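Local coordinates for protein cephalosporin acylase (Bacillus halodurans, PDB 2NLZ) that probably acts as an acylase of the gamma-glutamyltranspeptidase family, within the N-terminal nucleophile hydrolases, although its function has not been established, at residues Lys161-Ala166 with Arg191-Gly196; Gly311-Thr316 with Pro348-Pro353; Pro318-Val323 with Pro413-Tyr418. The protein carries 1 engineered substitution. All blocks are in the same frame, centred on the assembly; numbering follows the deposited sequence.

Overall arrangement
Contact 1 closes first along the chain and packs helix 157-173 against the loop between helix 180-186 and strand 198-199. Contacts 2 and 3 follow, and their segments alternate: 311-316, 318-323, 348-353, 413-418. The end of helix 294-314 supplies one side of contact 2, and the loop after it one side of contact 3. The centres of these two are 14 Å apart and they touch directly, whereas contact 1 lies 39 and 37 Å from them, centre to centre, across the middle of the chain. These separations mark two regions of one Ntn-hydrolase fold: one closing over 25 residues, the other a helix end and three loops brought together over 32 and 90 residues.

Contact 1. Residues Lys161-Ala166 with Arg191-Gly196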
ATOM      1  N   LYS D 161      27.329   3.563  -5.123  1.00 44.81           N
ATOM      2  CA  LYS D 161      26.956   2.221  -5.541  1.00 46.68           C
ATOM      3  C   LYS D 161      27.425   1.917  -6.964  1.00 46.81           C
ATOM      4  O   LYS D 161      28.035   0.876  -7.210  1.00 42.30           O
ATOM      5  CB  LYS D 161      25.437   2.032  -5.455  1.00 49.91           C
ATOM      6  CG  LYS D 161      24.965   0.610  -5.788  1.00 68.26           C
ATOM      7  CD  LYS D 161      23.661   0.592  -6.609  1.00 78.53           C
ATOM      8  CE  LYS D 161      22.415   0.839  -5.751  1.00 83.12           C
ATOM      9  NZ  LYS D 161      21.157   0.770  -6.557  1.00 78.39           N
ATOM     10  N   TYR D 162      27.139   2.825  -7.895  1.00 47.68           N
ATOM     11  CA  TYR D 162      27.461   2.594  -9.298  1.00 42.47           C
ATOM     12  C   TYR D 162      28.945   2.766  -9.576  1.00 40.39           C
ATOM     13  O   TYR D 162      29.477   2.145 -10.493  1.00 38.53           O
ATOM     14  CB  TYR D 162      26.657   3.516 -10.206  1.00 42.28           C
ATOM     15  CG  TYR D 162      25.188   3.205 -10.255  1.00 45.25           C
ATOM     16  CD1 TYR D 162      24.276   3.966  -9.529  1.00 49.19           C
ATOM     17  CD2 TYR D 162      24.701   2.151 -11.034  1.00 46.48           C
ATOM     18  CE1 TYR D 162      22.919   3.689  -9.571  1.00 53.92           C
ATOM     19  CE2 TYR D 162      23.341   1.861 -11.085  1.00 44.82           C
ATOM     20  CZ  TYR D 162      22.459   2.638 -10.348  1.00 52.29           C
ATOM     21  OH  TYR D 162      21.112   2.372 -10.382  1.00 55.41           O
ATOM     22  N   TRP D 163      29.595   3.616  -8.787  1.00 31.46           N
ATOM     23  CA  TRP D 163      31.034   3.795  -8.870  1.00 32.82           C
ATOM     24  C   TRP D 163      31.735   2.530  -8.364  1.00 38.10           C
ATOM     25  O   TRP D 163      32.720   2.092  -8.950  1.00 38.87           O
ATOM     26  CB  TRP D 163      31.452   5.018  -8.047  1.00 34.26           C
ATOM     27  CG  TRP D 163      32.728   5.706  -8.467  1.00 35.04           C
ATOM     28  CD1 TRP D 163      33.899   5.117  -8.871  1.00 38.04           C
ATOM     29  CD2 TRP D 163      32.967   7.114  -8.479  1.00 25.49           C
ATOM     30  NE1 TRP D 163      34.845   6.077  -9.146  1.00 29.26           N
ATOM     31  CE2 TRP D 163      34.296   7.311  -8.915  1.00 32.65           C
ATOM     32  CE3 TRP D 163      32.186   8.232  -8.175  1.00 26.02           C
ATOM     33  CZ2 TRP D 163      34.852   8.581  -9.055  1.00 35.88           C
ATOM     34  CZ3 TRP D 163      32.743   9.491  -8.306  1.00 24.31           C
ATOM     35  CH2 TRP D 163      34.059   9.655  -8.744  1.00 39.60           C
ATOM     36  N   LYS D 164      31.219   1.946  -7.282  1.00 44.92           N
ATOM     37  CA  LYS D 164      31.779   0.707  -6.747  1.00 51.56           C
ATOM     38  C   LYS D 164      31.548  -0.451  -7.680  1.00 49.40           C
ATOM     39  O   LYS D 164      32.436  -1.269  -7.857  1.00 52.37           O
ATOM     40  CB  LYS D 164      31.213   0.366  -5.373  1.00 58.87           C
ATOM     41  CG  LYS D 164      32.051   0.871  -4.215  1.00 83.35           C
ATOM     42  CD  LYS D 164      31.982  -0.099  -3.049  1.00 93.60           C
ATOM     43  CE  LYS D 164      32.603  -1.435  -3.418  1.00 90.13           C
ATOM     44  NZ  LYS D 164      32.035  -2.529  -2.603  1.00 85.57           N
ATOM     45  N   ALA D 165      30.354  -0.508  -8.274  1.00 52.57           N
ATOM     46  CA  ALA D 165      29.998  -1.548  -9.240  1.00 59.91           C
ATOM     47  C   ALA D 165      30.914  -1.499 -10.450  1.00 58.71           C
ATOM     48  O   ALA D 165      31.347  -2.537 -10.954  1.00 62.02           O
ATOM     49  CB  ALA D 165      28.545  -1.405  -9.672  1.00 63.38           C
ATOM     50  N   ALA D 166      31.214  -0.283 -10.897  1.00 60.34           N
ATOM     51  CA  ALA D 166      32.122  -0.073 -12.016  1.00 56.85           C
ATOM     52  C   ALA D 166      33.543  -0.460 -11.655  1.00 52.86           C
ATOM     53  O   ALA D 166      34.275  -0.930 -12.508  1.00 54.55           O
ATOM     54  CB  ALA D 166      32.074   1.365 -12.498  1.00 54.45           C
ATOM     55  N   ARG D 191      40.550   1.993  -4.654  1.00 68.32           N
ATOM     56  CA  ARG D 191      39.176   1.518  -4.591  1.00 57.53           C
ATOM     57  C   ARG D 191      38.258   2.646  -5.065  1.00 52.57           C
ATOM     58  O   ARG D 191      38.716   3.760  -5.329  1.00 47.21           O
ATOM     59  CB  ARG D 191      38.820   1.017  -3.177  1.00 59.72           C
ATOM     60  CG  ARG D 191      38.212   2.024  -2.209  1.00 65.66           C
ATOM     61  CD  ARG D 191      39.240   2.817  -1.449  1.00 75.85           C
ATOM     62  NE  ARG D 191      38.599   3.808  -0.600  1.00 83.63           N
ATOM     63  CZ  ARG D 191      39.127   4.331   0.501  1.00 96.28           C
ATOM     64  NH1 ARG D 191      38.432   5.227   1.181  1.00106.37           N
ATOM     65  NH2 ARG D 191      40.327   3.962   0.936  1.00104.27           N
ATOM     66  N   ALA D 192      36.972   2.352  -5.211  1.00 50.55           N
ATOM     67  CA  ALA D 192      35.992   3.384  -5.528  1.00 51.04           C
ATOM     68  C   ALA D 192      35.635   4.162  -4.258  1.00 49.31           C
ATOM     69  O   ALA D 192      35.549   3.565  -3.185  1.00 55.50           O
ATOM     70  CB  ALA D 192      34.754   2.764  -6.145  1.00 47.16           C
ATOM     71  N   PRO D 193      35.421   5.490  -4.378  1.00 45.21           N
ATOM     72  CA  PRO D 193      35.082   6.386  -3.262  1.00 45.64           C
ATOM     73  C   PRO D 193      33.938   5.882  -2.394  1.00 49.75           C
ATOM     74  O   PRO D 193      32.949   5.383  -2.917  1.00 48.50           O
ATOM     75  CB  PRO D 193      34.632   7.663  -3.964  1.00 42.16           C
ATOM     76  CG  PRO D 193      35.316   7.643  -5.267  1.00 44.20           C
ATOM     77  CD  PRO D 193      35.496   6.216  -5.659  1.00 44.77           C
ATOM     78  N   ARG D 194      34.082   6.010  -1.078  1.00 56.50           N
ATOM     79  CA  ARG D 194      33.043   5.581  -0.142  1.00 64.88           C
ATOM     80  C   ARG D 194      32.023   6.697   0.017  1.00 58.78           C
ATOM     81  O   ARG D 194      32.233   7.805  -0.467  1.00 60.83           O
ATOM     82  CB  ARG D 194      33.636   5.228   1.231  1.00 71.04           C
ATOM     83  CG  ARG D 194      34.804   4.263   1.195  1.00 83.76           C
ATOM     84  CD  ARG D 194      35.283   3.885   2.594  1.00 85.76           C
ATOM     85  NE  ARG D 194      36.563   3.173   2.549  1.00103.21           N
ATOM     86  CZ  ARG D 194      36.711   1.881   2.250  1.00107.99           C
ATOM     87  NH1 ARG D 194      35.661   1.120   1.962  1.00109.10           N
ATOM     88  NH2 ARG D 194      37.924   1.343   2.233  1.00109.64           N
ATOM     89  N   VAL D 195      30.920   6.403   0.692  1.00 51.37           N
ATOM     90  CA  VAL D 195      29.931   7.416   1.016  1.00 51.28           C
ATOM     91  C   VAL D 195      30.562   8.474   1.919  1.00 47.00           C
ATOM     92  O   VAL D 195      31.194   8.148   2.921  1.00 49.25           O
ATOM     93  CB  VAL D 195      28.730   6.807   1.754  1.00 58.18           C
ATOM     94  CG1 VAL D 195      27.598   7.806   1.827  1.00 52.80           C
ATOM     95  CG2 VAL D 195      28.281   5.523   1.074  1.00 53.46           C
ATOM     96  N   GLY D 196      30.407   9.740   1.545  1.00 44.34           N
ATOM     97  CA  GLY D 196      30.912  10.849   2.344  1.00 41.97           C
ATOM     98  C   GLY D 196      32.356  11.211   2.062  1.00 44.10           C
ATOM     99  O   GLY D 196      32.842  12.248   2.523  1.00 47.53           O
TER
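With CG roughly anti to the backbone N (chi1 -154°) and chi2 at -41°, the Trp163 indole swings out from its helix so that one face meets Pro193. The evidence for a CH-pi contact is direct: Pro193 CD lies 3.6 Å from the centroid of the Trp163 five-membered ring and 11° from the ring normal. Pro193 CG extends the contact over the six-membered ring, 3.8 Å from Trp163 CE2, with the two side chains crossing at about a right angle. Because CD of a proline is bonded to the amide nitrogen, its hydrogens are somewhat polarised, which suits a pi face.

Ala192 packs beside this CH-pi contact. Its CB approaches the indole obliquely, 3.7 Å from Trp163 CD1, and also rests on the helix backbone, 3.5 Å from Trp163 O. The aliphatic start of Lys164 adds a further wall, CG lying 3.8 Å from Ala192 CB, before the chain bends and turns its amine away. A leucine in place of Trp163 would probably leave Pro193 without its aromatic face and Phe186 O without the indole N-H that it now receives.

Helix 157-173 thus lies against the loop that leads from helix 180-186 to strand 198-199, and Trp199 of that strand, with Phe381, meets the indole edge-to-face.

Contact 2. Residues Gly311-Thr316 with Pro348-Pro353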
ATOM      1  N   GLY D 311      12.361   1.351 -35.434  1.00 31.65           N
ATOM      2  CA  GLY D 311      13.468   2.264 -35.144  1.00 33.17           C
ATOM      3  C   GLY D 311      14.823   1.578 -35.141  1.00 39.24           C
ATOM      4  O   GLY D 311      15.811   2.148 -35.599  1.00 40.77           O
ATOM      5  N   MET D 312      14.864   0.343 -34.641  1.00 36.35           N
ATOM      6  CA  MET D 312      16.109  -0.425 -34.584  1.00 44.55           C
ATOM      7  C   MET D 312      16.543  -0.917 -35.957  1.00 41.83           C
ATOM      8  O   MET D 312      17.734  -1.112 -36.207  1.00 42.83           O
ATOM      9  CB  MET D 312      15.984  -1.594 -33.607  1.00 45.96           C
ATOM     10  CG  MET D 312      16.591  -1.325 -32.247  1.00 45.57           C
ATOM     11  SD  MET D 312      15.733  -2.285 -30.997  1.00 59.82           S
ATOM     12  CE  MET D 312      17.104  -2.847 -29.973  1.00 71.39           C
ATOM     13  N   LYS D 313      15.567  -1.111 -36.840  1.00 43.86           N
ATOM     14  CA  LYS D 313      15.829  -1.563 -38.198  1.00 46.04           C
ATOM     15  C   LYS D 313      16.325  -0.405 -39.067  1.00 41.44           C
ATOM     16  O   LYS D 313      17.309  -0.545 -39.798  1.00 43.19           O
ATOM     17  CB  LYS D 313      14.560  -2.197 -38.797  1.00 55.41           C
ATOM     18  CG  LYS D 313      14.656  -2.635 -40.263  1.00 60.62           C
ATOM     19  CD  LYS D 313      15.307  -4.012 -40.435  1.00 80.54           C
ATOM     20  CE  LYS D 313      15.482  -4.389 -41.916  1.00 75.57           C
ATOM     21  NZ  LYS D 313      14.181  -4.478 -42.667  1.00 69.33           N
ATOM     22  N   TYR D 314      15.660   0.743 -38.966  1.00 32.39           N
ATOM     23  CA  TYR D 314      15.840   1.801 -39.953  1.00 36.39           C
ATOM     24  C   TYR D 314      16.664   3.021 -39.523  1.00 37.17           C
ATOM     25  O   TYR D 314      17.302   3.649 -40.370  1.00 36.91           O
ATOM     26  CB  TYR D 314      14.477   2.253 -40.502  1.00 38.64           C
ATOM     27  CG  TYR D 314      13.661   1.137 -41.118  1.00 38.80           C
ATOM     28  CD1 TYR D 314      14.076   0.500 -42.293  1.00 44.14           C
ATOM     29  CD2 TYR D 314      12.470   0.721 -40.534  1.00 40.05           C
ATOM     30  CE1 TYR D 314      13.323  -0.532 -42.864  1.00 44.79           C
ATOM     31  CE2 TYR D 314      11.712  -0.307 -41.093  1.00 49.31           C
ATOM     32  CZ  TYR D 314      12.143  -0.930 -42.252  1.00 46.09           C
ATOM     33  OH  TYR D 314      11.383  -1.943 -42.786  1.00 51.76           O
ATOM     34  N   VAL D 315      16.646   3.359 -38.232  1.00 39.45           N
ATOM     35  CA  VAL D 315      17.267   4.608 -37.761  1.00 34.14           C
ATOM     36  C   VAL D 315      18.786   4.526 -37.637  1.00 35.99           C
ATOM     37  O   VAL D 315      19.328   3.680 -36.923  1.00 39.03           O
ATOM     38  CB  VAL D 315      16.629   5.146 -36.453  1.00 32.36           C
ATOM     39  CG1 VAL D 315      17.436   6.302 -35.881  1.00 28.44           C
ATOM     40  CG2 VAL D 315      15.192   5.592 -36.707  1.00 26.94           C
ATOM     41  N   THR D 316      19.444   5.416 -38.374  1.00 37.18           N
ATOM     42  CA  THR D 316      20.890   5.584 -38.381  1.00 31.68           C
ATOM     43  C   THR D 316      21.214   6.948 -39.014  1.00 31.76           C
ATOM     44  O   THR D 316      20.303   7.751 -39.250  1.00 32.23           O
ATOM     45  CB  THR D 316      21.576   4.461 -39.176  1.00 27.50           C
ATOM     46  OG1 THR D 316      22.991   4.675 -39.172  1.00 23.51           O
ATOM     47  CG2 THR D 316      21.070   4.427 -40.614  1.00 27.82           C
ATOM     48  N   PRO D 348       7.025  -8.840 -31.848  1.00 80.73           N
ATOM     49  CA  PRO D 348       7.204  -7.634 -32.657  1.00 81.55           C
ATOM     50  C   PRO D 348       8.169  -7.791 -33.838  1.00 84.69           C
ATOM     51  O   PRO D 348       9.287  -8.274 -33.667  1.00 86.31           O
ATOM     52  CB  PRO D 348       7.734  -6.619 -31.645  1.00 77.74           C
ATOM     53  CG  PRO D 348       8.451  -7.431 -30.631  1.00 74.03           C
ATOM     54  CD  PRO D 348       7.878  -8.824 -30.645  1.00 81.28           C
ATOM     55  N   GLU D 349       7.721  -7.383 -35.025  1.00 88.86           N
ATOM     56  CA  GLU D 349       8.520  -7.457 -36.252  1.00 93.89           C
ATOM     57  C   GLU D 349       8.530  -6.100 -36.967  1.00 94.93           C
ATOM     58  O   GLU D 349       7.583  -5.330 -36.828  1.00 97.47           O
ATOM     59  CB  GLU D 349       7.969  -8.542 -37.191  1.00 97.09           C
ATOM     60  CG  GLU D 349       8.047  -9.981 -36.665  1.00100.18           C
ATOM     61  CD  GLU D 349       9.466 -10.536 -36.586  1.00 99.76           C
ATOM     62  OE1 GLU D 349      10.369 -10.037 -37.290  1.00102.11           O
ATOM     63  OE2 GLU D 349       9.679 -11.493 -35.816  1.00 97.29           O
ATOM     64  N   PRO D 350       9.604  -5.796 -37.723  1.00 93.26           N
ATOM     65  CA  PRO D 350       9.678  -4.548 -38.478  1.00 91.82           C
ATOM     66  C   PRO D 350       8.649  -4.468 -39.601  1.00 90.28           C
ATOM     67  O   PRO D 350       8.135  -5.491 -40.041  1.00 92.00           O
ATOM     68  CB  PRO D 350      11.086  -4.584 -39.077  1.00 94.18           C
ATOM     69  CG  PRO D 350      11.832  -5.574 -38.279  1.00 93.83           C
ATOM     70  CD  PRO D 350      10.829  -6.594 -37.888  1.00 96.75           C
ATOM     71  N   GLY D 351       8.362  -3.255 -40.061  1.00 90.57           N
ATOM     72  CA  GLY D 351       7.368  -3.032 -41.108  1.00 92.12           C
ATOM     73  C   GLY D 351       7.966  -2.654 -42.450  1.00 96.60           C
ATOM     74  O   GLY D 351       8.920  -3.280 -42.909  1.00 97.21           O
ATOM     75  N   THR D 352       7.402  -1.613 -43.067  1.00102.15           N
ATOM     76  CA  THR D 352       7.733  -1.198 -44.439  1.00101.71           C
ATOM     77  C   THR D 352       7.447   0.310 -44.645  1.00100.35           C
ATOM     78  O   THR D 352       7.232   1.029 -43.676  1.00 94.27           O
ATOM     79  CB  THR D 352       6.931  -2.046 -45.464  1.00104.47           C
ATOM     80  OG1 THR D 352       5.689  -2.464 -44.881  1.00104.29           O
ATOM     81  CG2 THR D 352       7.731  -3.275 -45.909  1.00 98.47           C
ATOM     82  N   PRO D 353       7.515   0.809 -45.898  1.00104.46           N
ATOM     83  CA  PRO D 353       6.860   2.090 -46.198  1.00101.35           C
ATOM     84  C   PRO D 353       5.345   2.031 -46.014  1.00 93.23           C
ATOM     85  O   PRO D 353       4.609   2.671 -46.768  1.00 80.64           O
ATOM     86  CB  PRO D 353       7.177   2.308 -47.682  1.00104.76           C
ATOM     87  CG  PRO D 353       8.400   1.511 -47.934  1.00109.75           C
ATOM     88  CD  PRO D 353       8.263   0.303 -47.065  1.00109.30           C
TER
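Tyr314 reaches across to Gly351 with its hydroxyl, at the end of helix 294-314 in this Ntn-hydrolase fold. CG of the tyrosine stands anti to its own carbonyl carbon (chi1 -57°), which turns the ring toward 348-353. Gly351 O then sits at the ring edge, near its plane, and accepts a weak hydrogen bond from Tyr314 OH at 2.8 Å. One ring face is covered from within the helix: Lys313 CG lies 3.5 Å above the plane, over its centre. The same lysine faces Pro350, where Lys313 CB and Pro350 CB approach to 4.2 Å, a loose surface contact.

Gly351 is held at both polar backbone atoms, its N donating to Asp310 OD1 and its O taking the tyrosine hydroxyl. The loop is therefore tied to one helix end by the Asp310 bond and, more weakly, by the tyrosine, just before a four-residue unmodelled gap after Pro353. In gamma-glutamyltranspeptidases the region leading into the small subunit is where the precursor cleaves itself, and this loop, preceding strand 359-365, is consistent with that position. The bond is weak though short: CZ-OH-O at Tyr314 opens to about 149°, wider than a phenol donor prefers, while C-O-OH at Gly351 is an unremarkable 115°.

Contact 3. Residues Pro318-Val323 with Pro413-Tyr418; sequences PSDMSV and PGKRTY
One face of the Asp320 carboxylate is covered by the end of the Lys415 side chain, which comes in from above the plane at a loop-to-loop junction of the gamma-glutamyltranspeptidase (Ntn-hydrolase) fold. Lys415 CE stands above that plane, over the CG-OD1 side, and is 3.7 Å from Asp320 CG. The amine continues toward the OD1 side while staying above the plane, so Lys415 NZ and Asp320 OD1, 3.7 Å apart, form a long salt bridge and no hydrogen bond. Farther along 413-418, CD2 of Tyr418 packs against Val315 O, which is where this contact meets the end of helix 294-314 and contact 2.

The junction joins the connection between helices 294-314 and 325-328 to the one leading into strand 424-428. The two acting side chains come from opposite directions. Lys415 makes the longer reach, with CG anti to its backbone N (chi1 174°) and every later torsion extended, whereas Asp320 projects from a turn in which Met321 N bonds to Pro318 O at 3.3 Å.

The lysine amine has closer polar partners elsewhere: it donates to the backbone carbonyls of Asp408 and Ala410. Asp320 therefore probably contributes mainly a long-range electrostatic balance to an ammonium already gripped by two carbonyls. A second charged link between the same regions runs alongside, as Arg416 NE forms a salt bridge with Glu317. The aliphatic part of the lysine also matters to the Asp320 contact, for Lys415 CE lies 3.8 Å from Asp320 CB.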
ATOM      1  N   PRO D 318      21.303   9.742 -41.379  1.00 41.30           N
ATOM      2  CA  PRO D 318      20.251  10.040 -42.369  1.00 48.71           C
ATOM      3  C   PRO D 318      20.551   9.570 -43.794  1.00 54.18           C
ATOM      4  O   PRO D 318      19.657   9.060 -44.469  1.00 48.88           O
ATOM      5  CB  PRO D 318      20.161  11.563 -42.326  1.00 48.38           C
ATOM      6  CG  PRO D 318      20.483  11.891 -40.917  1.00 44.85           C
ATOM      7  CD  PRO D 318      21.529  10.889 -40.480  1.00 39.95           C
ATOM      8  N   SER D 319      21.801   9.725 -44.224  1.00 59.01           N
ATOM      9  CA  SER D 319      22.228   9.353 -45.572  1.00 57.73           C
ATOM     10  C   SER D 319      22.203   7.840 -45.807  1.00 59.03           C
ATOM     11  O   SER D 319      21.919   7.389 -46.915  1.00 61.32           O
ATOM     12  CB  SER D 319      23.626   9.903 -45.845  1.00 55.09           C
ATOM     13  OG  SER D 319      23.743  11.245 -45.415  1.00 67.22           O
ATOM     14  N   ASP D 320      22.490   7.065 -44.762  1.00 60.94           N
ATOM     15  CA  ASP D 320      22.514   5.605 -44.860  1.00 59.38           C
ATOM     16  C   ASP D 320      21.157   4.976 -44.551  1.00 56.31           C
ATOM     17  O   ASP D 320      21.044   3.747 -44.534  1.00 57.93           O
ATOM     18  CB  ASP D 320      23.588   5.003 -43.937  1.00 60.33           C
ATOM     19  CG  ASP D 320      25.009   5.218 -44.455  1.00 69.11           C
ATOM     20  OD1 ASP D 320      25.735   4.221 -44.642  1.00 75.18           O
ATOM     21  OD2 ASP D 320      25.408   6.380 -44.669  1.00 80.81           O
ATOM     22  N   MET D 321      20.139   5.806 -44.315  1.00 54.32           N
ATOM     23  CA  MET D 321      18.791   5.314 -43.983  1.00 55.10           C
ATOM     24  C   MET D 321      18.055   4.765 -45.201  1.00 62.02           C
ATOM     25  O   MET D 321      18.044   5.385 -46.266  1.00 63.37           O
ATOM     26  CB  MET D 321      17.950   6.390 -43.290  1.00 55.20           C
ATOM     27  CG  MET D 321      18.249   6.534 -41.803  1.00 45.25           C
ATOM     28  SD  MET D 321      17.179   7.686 -40.927  1.00 37.58           S
ATOM     29  CE  MET D 321      15.553   6.985 -41.238  1.00 35.80           C
ATOM     30  N   SER D 322      17.440   3.598 -45.024  1.00 69.74           N
ATOM     31  CA  SER D 322      16.779   2.883 -46.113  1.00 69.95           C
ATOM     32  C   SER D 322      15.397   3.456 -46.441  1.00 66.24           C
ATOM     33  O   SER D 322      15.042   3.580 -47.607  1.00 62.84           O
ATOM     34  CB  SER D 322      16.679   1.396 -45.779  1.00 70.45           C
ATOM     35  OG  SER D 322      16.349   0.627 -46.917  1.00 80.89           O
ATOM     36  N   VAL D 323      14.614   3.787 -45.417  1.00 68.11           N
ATOM     37  CA  VAL D 323      13.351   4.498 -45.623  1.00 67.40           C
ATOM     38  C   VAL D 323      13.510   5.929 -45.122  1.00 68.26           C
ATOM     39  O   VAL D 323      14.583   6.306 -44.646  1.00 71.12           O
ATOM     40  CB  VAL D 323      12.156   3.799 -44.926  1.00 66.26           C
ATOM     41  CG1 VAL D 323      11.890   2.451 -45.559  1.00 68.83           C
ATOM     42  CG2 VAL D 323      12.403   3.647 -43.434  1.00 72.16           C
ATOM     43  N   PRO D 413      33.327   4.202 -41.786  1.00 53.37           N
ATOM     44  CA  PRO D 413      34.186   5.292 -41.326  1.00 48.20           C
ATOM     45  C   PRO D 413      33.508   6.635 -41.524  1.00 43.61           C
ATOM     46  O   PRO D 413      32.909   6.864 -42.570  1.00 43.49           O
ATOM     47  CB  PRO D 413      35.413   5.183 -42.236  1.00 49.05           C
ATOM     48  CG  PRO D 413      34.960   4.415 -43.425  1.00 50.88           C
ATOM     49  CD  PRO D 413      33.924   3.469 -42.915  1.00 53.50           C
ATOM     50  N   GLY D 414      33.570   7.492 -40.508  1.00 44.62           N
ATOM     51  CA  GLY D 414      33.018   8.842 -40.596  1.00 45.06           C
ATOM     52  C   GLY D 414      31.512   8.905 -40.513  1.00 43.08           C
ATOM     53  O   GLY D 414      30.908   9.922 -40.832  1.00 43.66           O
ATOM     54  N   LYS D 415      30.905   7.808 -40.081  1.00 42.61           N
ATOM     55  CA  LYS D 415      29.462   7.726 -39.929  1.00 41.38           C
ATOM     56  C   LYS D 415      29.130   7.827 -38.444  1.00 38.22           C
ATOM     57  O   LYS D 415      29.884   7.329 -37.613  1.00 38.82           O
ATOM     58  CB  LYS D 415      28.982   6.395 -40.501  1.00 40.86           C
ATOM     59  CG  LYS D 415      27.508   6.084 -40.301  1.00 44.60           C
ATOM     60  CD  LYS D 415      27.205   4.655 -40.725  1.00 38.49           C
ATOM     61  CE  LYS D 415      25.722   4.425 -40.875  1.00 41.49           C
ATOM     62  NZ  LYS D 415      25.417   3.016 -41.167  1.00 37.16           N
ATOM     63  N   ARG D 416      28.029   8.481 -38.090  1.00 36.65           N
ATOM     64  CA  ARG D 416      27.586   8.435 -36.696  1.00 44.96           C
ATOM     65  C   ARG D 416      26.416   7.466 -36.521  1.00 43.28           C
ATOM     66  O   ARG D 416      25.566   7.336 -37.410  1.00 36.29           O
ATOM     67  CB  ARG D 416      27.285   9.830 -36.146  1.00 43.39           C
ATOM     68  CG  ARG D 416      26.358  10.617 -37.007  1.00 36.72           C
ATOM     69  CD  ARG D 416      26.890  12.008 -37.263  1.00 30.68           C
ATOM     70  NE  ARG D 416      26.060  12.669 -38.266  1.00 37.48           N
ATOM     71  CZ  ARG D 416      25.362  13.778 -38.049  1.00 38.97           C
ATOM     72  NH1 ARG D 416      25.405  14.375 -36.860  1.00 50.23           N
ATOM     73  NH2 ARG D 416      24.628  14.299 -39.020  1.00 37.50           N
ATOM     74  N   THR D 417      26.399   6.774 -35.382  1.00 40.51           N
ATOM     75  CA  THR D 417      25.495   5.640 -35.176  1.00 37.60           C
ATOM     76  C   THR D 417      24.132   6.007 -34.598  1.00 39.90           C
ATOM     77  O   THR D 417      23.937   7.116 -34.083  1.00 43.69           O
ATOM     78  CB  THR D 417      26.119   4.589 -34.239  1.00 34.18           C
ATOM     79  OG1 THR D 417      25.178   3.534 -34.022  1.00 22.79           O
ATOM     80  CG2 THR D 417      26.507   5.216 -32.907  1.00 26.44           C
ATOM     81  N   TYR D 418      23.203   5.055 -34.713  1.00 34.53           N
ATOM     82  CA  TYR D 418      21.987   5.000 -33.920  1.00 34.09           C
ATOM     83  C   TYR D 418      22.342   5.394 -32.495  1.00 35.01           C
ATOM     84  O   TYR D 418      23.188   4.757 -31.857  1.00 37.51           O
ATOM     85  CB  TYR D 418      21.436   3.570 -33.959  1.00 39.75           C
ATOM     86  CG  TYR D 418      20.159   3.318 -33.185  1.00 33.17           C
ATOM     87  CD1 TYR D 418      20.191   2.990 -31.837  1.00 32.18           C
ATOM     88  CD2 TYR D 418      18.919   3.367 -33.815  1.00 34.60           C
ATOM     89  CE1 TYR D 418      19.024   2.753 -31.127  1.00 41.57           C
ATOM     90  CE2 TYR D 418      17.743   3.126 -33.118  1.00 41.25           C
ATOM     91  CZ  TYR D 418      17.803   2.819 -31.773  1.00 44.33           C
ATOM     92  OH  TYR D 418      16.645   2.575 -31.076  1.00 40.00           O
TER